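Local atomic coordinates of PrimPol AEP domain (PP-N190) (Cyanophage S-2L, PDB entry 6ZP9), a protein that probably primes and extends DNA as an archaeo-eukaryotic primase (AEP) domain, serving a phage that replaces adenine with 2-aminoadenine in its genome. Residues Pro110-Gln115 against His125-His130. Numbering follows the deposited sequence.
Sequences PRPSFQ and HYWVFH
A classic beta bulge stands at the open end of the hairpin of strands 114-117 and 123-129: Ser113 and Phe114 both face Tyr126, whose carbonyl O receives weak hydrogen bonds from Ser113 N (2.7 Å, strongly bent) and Phe114 N. Tyr126 N returns a hydrogen bond to Phe114 O at 3.1 Å; the next pair, Gln115 with His125, is non-hydrogen-bonded. Ser113 also reaches past Tyr126 with its side chain: OG accepts Val128 N at 2.9 Å, nearly straight (177°), and bonds Glu184 O. With chi1 at -61°, OG lies beside its own backbone N, on the side of the partner strand.

Two sets of side chains flank the backbone. On one, the Phe114 and Tyr126 rings form an offset stack, centroids 4.4 Å apart and planes 10° from parallel; Tyr126 CB also lies over the phenylalanine face, while Val128 CG2 meets that ring's edge. On the other, Gln115 NE2 donates to His125 ND1 (2.9 Å), an amide orientation supported by NE2 to Val101 O and OE1 to Asn180 ND2. Next to it, Trp127 NE1 donates to Pro110 O at 2.7 Å; the O lies in the indole plane, but NE1 stands well above the Pro110 carbonyl plane. Pro112 CA sits over the pyrrole face, 3.7 Å from its centroid.

Strand 85-90 pairs with 123-129 and strand 177-179 with 114-117, making the hairpin the centre of a four-stranded antiparallel sheet, with Met191 of helix 188-194 against Trp127.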
loop_
_atom_site.group_PDB
_atom_site.type_symbol
_atom_site.label_atom_id
_atom_site.label_comp_id
_atom_site.label_asym_id
_atom_site.label_seq_id
_atom_site.Cartn_x
_atom_site.Cartn_y
_atom_site.Cartn_z
ATOM N N PRO A 110 13.202 -3.760 -10.793
ATOM C CA PRO A 110 13.351 -2.378 -11.255
ATOM C C PRO A 110 13.047 -1.418 -10.111
ATOM O O PRO A 110 12.476 -1.793 -9.087
ATOM C CB PRO A 110 12.318 -2.267 -12.380
ATOM C CG PRO A 110 11.267 -3.237 -12.004
ATOM C CD PRO A 110 11.960 -4.378 -11.293
ATOM N N ARG A 111 13.450 -0.169 -10.299
ATOM C CA ARG A 111 13.280 0.828 -9.251
ATOM C C ARG A 111 11.796 1.040 -8.964
ATOM O O ARG A 111 11.004 1.182 -9.905
ATOM C CB ARG A 111 13.930 2.149 -9.662
ATOM C CG ARG A 111 13.813 3.234 -8.613
ATOM C CD ARG A 111 14.531 4.495 -9.055
ATOM N NE ARG A 111 15.938 4.229 -9.352
ATOM C CZ ARG A 111 16.912 4.213 -8.442
ATOM N NH1 ARG A 111 16.648 4.438 -7.153
ATOM N NH2 ARG A 111 18.157 3.956 -8.821
ATOM N N PRO A 112 11.376 1.051 -7.700
ATOM C CA PRO A 112 9.956 1.276 -7.406
ATOM C C PRO A 112 9.488 2.632 -7.929
ATOM O O PRO A 112 10.257 3.595 -8.007
ATOM C CB PRO A 112 9.901 1.215 -5.873
ATOM C CG PRO A 112 11.096 0.377 -5.489
ATOM C CD PRO A 112 12.158 0.749 -6.486
ATOM N N SER A 113 8.212 2.693 -8.319
ATOM C CA SER A 113 7.621 3.981 -8.668
ATOM C C SER A 113 7.675 4.943 -7.490
ATOM O O SER A 113 7.924 6.142 -7.666
ATOM C CB SER A 113 6.176 3.792 -9.126
ATOM O OG SER A 113 6.111 2.975 -10.281
ATOM N N PHE A 114 7.402 4.440 -6.280
ATOM C CA PHE A 114 7.574 5.215 -5.056
ATOM C C PHE A 114 7.674 4.255 -3.883
ATOM O O PHE A 114 7.397 3.062 -4.002
ATOM C CB PHE A 114 6.443 6.225 -4.835
ATOM C CG PHE A 114 5.104 5.611 -4.508
ATOM C CD1 PHE A 114 4.261 5.187 -5.515
ATOM C CD2 PHE A 114 4.662 5.527 -3.200
ATOM C CE1 PHE A 114 3.017 4.663 -5.234
ATOM C CE2 PHE A 114 3.407 5.001 -2.901
ATOM C CZ PHE A 114 2.581 4.566 -3.930
ATOM N N GLN A 115 8.101 4.795 -2.752
ATOM C CA GLN A 115 8.244 4.034 -1.524
ATOM C C GLN A 115 7.514 4.768 -0.413
ATOM O O GLN A 115 7.155 5.940 -0.545
ATOM C CB GLN A 115 9.729 3.813 -1.174
ATOM C CG GLN A 115 10.466 3.047 -2.269
ATOM C CD GLN A 115 11.926 2.837 -1.972
ATOM O OE1 GLN A 115 12.715 3.790 -1.988
ATOM N NE2 GLN A 115 12.313 1.583 -1.725
ATOM N N HIS A 125 7.077 -0.806 -0.845
ATOM C CA HIS A 125 7.546 -0.552 -2.201
ATOM C C HIS A 125 6.387 -0.715 -3.171
ATOM O O HIS A 125 5.654 -1.703 -3.094
ATOM C CB HIS A 125 8.671 -1.519 -2.585
ATOM C CG HIS A 125 9.696 -1.696 -1.515
ATOM N ND1 HIS A 125 10.855 -0.951 -1.465
ATOM C CD2 HIS A 125 9.738 -2.529 -0.448
ATOM C CE1 HIS A 125 11.564 -1.315 -0.411
ATOM N NE2 HIS A 125 10.909 -2.271 0.222
ATOM N N TYR A 126 6.230 0.236 -4.085
ATOM C CA TYR A 126 5.168 0.203 -5.081
ATOM C C TYR A 126 5.717 0.326 -6.500
ATOM O O TYR A 126 6.595 1.151 -6.772
ATOM C CB TYR A 126 4.183 1.334 -4.869
ATOM C CG TYR A 126 3.289 1.245 -3.661
ATOM C CD1 TYR A 126 3.736 1.660 -2.410
ATOM C CD2 TYR A 126 1.978 0.811 -3.784
ATOM C CE1 TYR A 126 2.903 1.630 -1.317
ATOM C CE2 TYR A 126 1.142 0.768 -2.699
ATOM C CZ TYR A 126 1.603 1.184 -1.472
ATOM O OH TYR A 126 0.758 1.154 -0.389
ATOM N N TRP A 127 5.159 -0.461 -7.413
ATOM C CA TRP A 127 5.431 -0.343 -8.841
ATOM C C TRP A 127 4.091 -0.099 -9.532
ATOM O O TRP A 127 3.223 -0.982 -9.545
ATOM C CB TRP A 127 6.122 -1.598 -9.381
ATOM C CG TRP A 127 7.524 -1.843 -8.861
ATOM C CD1 TRP A 127 8.706 -1.563 -9.503
ATOM C CD2 TRP A 127 7.883 -2.452 -7.616
ATOM N NE1 TRP A 127 9.773 -1.949 -8.722
ATOM C CE2 TRP A 127 9.298 -2.501 -7.564
ATOM C CE3 TRP A 127 7.150 -2.955 -6.535
ATOM C CZ2 TRP A 127 9.990 -3.026 -6.471
ATOM C CZ3 TRP A 127 7.847 -3.479 -5.444
ATOM C CH2 TRP A 127 9.252 -3.511 -5.425
ATOM N N VAL A 128 3.912 1.103 -10.092
ATOM C CA VAL A 128 2.627 1.534 -10.637
ATOM C C VAL A 128 2.616 1.317 -12.141
ATOM O O VAL A 128 3.593 1.636 -12.830
ATOM C CB VAL A 128 2.361 3.012 -10.296
ATOM C CG1 VAL A 128 1.009 3.441 -10.850
ATOM C CG2 VAL A 128 2.424 3.212 -8.786
ATOM N N PHE A 129 1.511 0.779 -12.656
ATOM C CA PHE A 129 1.376 0.518 -14.082
ATOM C C PHE A 129 0.691 1.686 -14.793
ATOM O O PHE A 129 0.007 2.507 -14.176
ATOM C CB PHE A 129 0.593 -0.773 -14.317
ATOM C CG PHE A 129 1.235 -1.977 -13.712
ATOM C CD1 PHE A 129 2.364 -2.538 -14.293
ATOM C CD2 PHE A 129 0.717 -2.548 -12.558
ATOM C CE1 PHE A 129 2.969 -3.651 -13.732
ATOM C CE2 PHE A 129 1.313 -3.658 -11.992
ATOM C CZ PHE A 129 2.442 -4.210 -12.579
ATOM N N HIS A 130 0.882 1.746 -16.117
ATOM C CA HIS A 130 0.267 2.810 -16.904
ATOM C C HIS A 130 -1.247 2.642 -17.035
ATOM O O HIS A 130 -1.954 3.634 -17.255
ATOM C CB HIS A 130 0.936 2.903 -18.287
ATOM C CG HIS A 130 0.859 1.646 -19.103
ATOM N ND1 HIS A 130 -0.330 1.144 -19.595
ATOM C CD2 HIS A 130 1.829 0.806 -19.544
ATOM C CE1 HIS A 130 -0.092 0.041 -20.286
ATOM N NE2 HIS A 130 1.209 -0.184 -20.275
#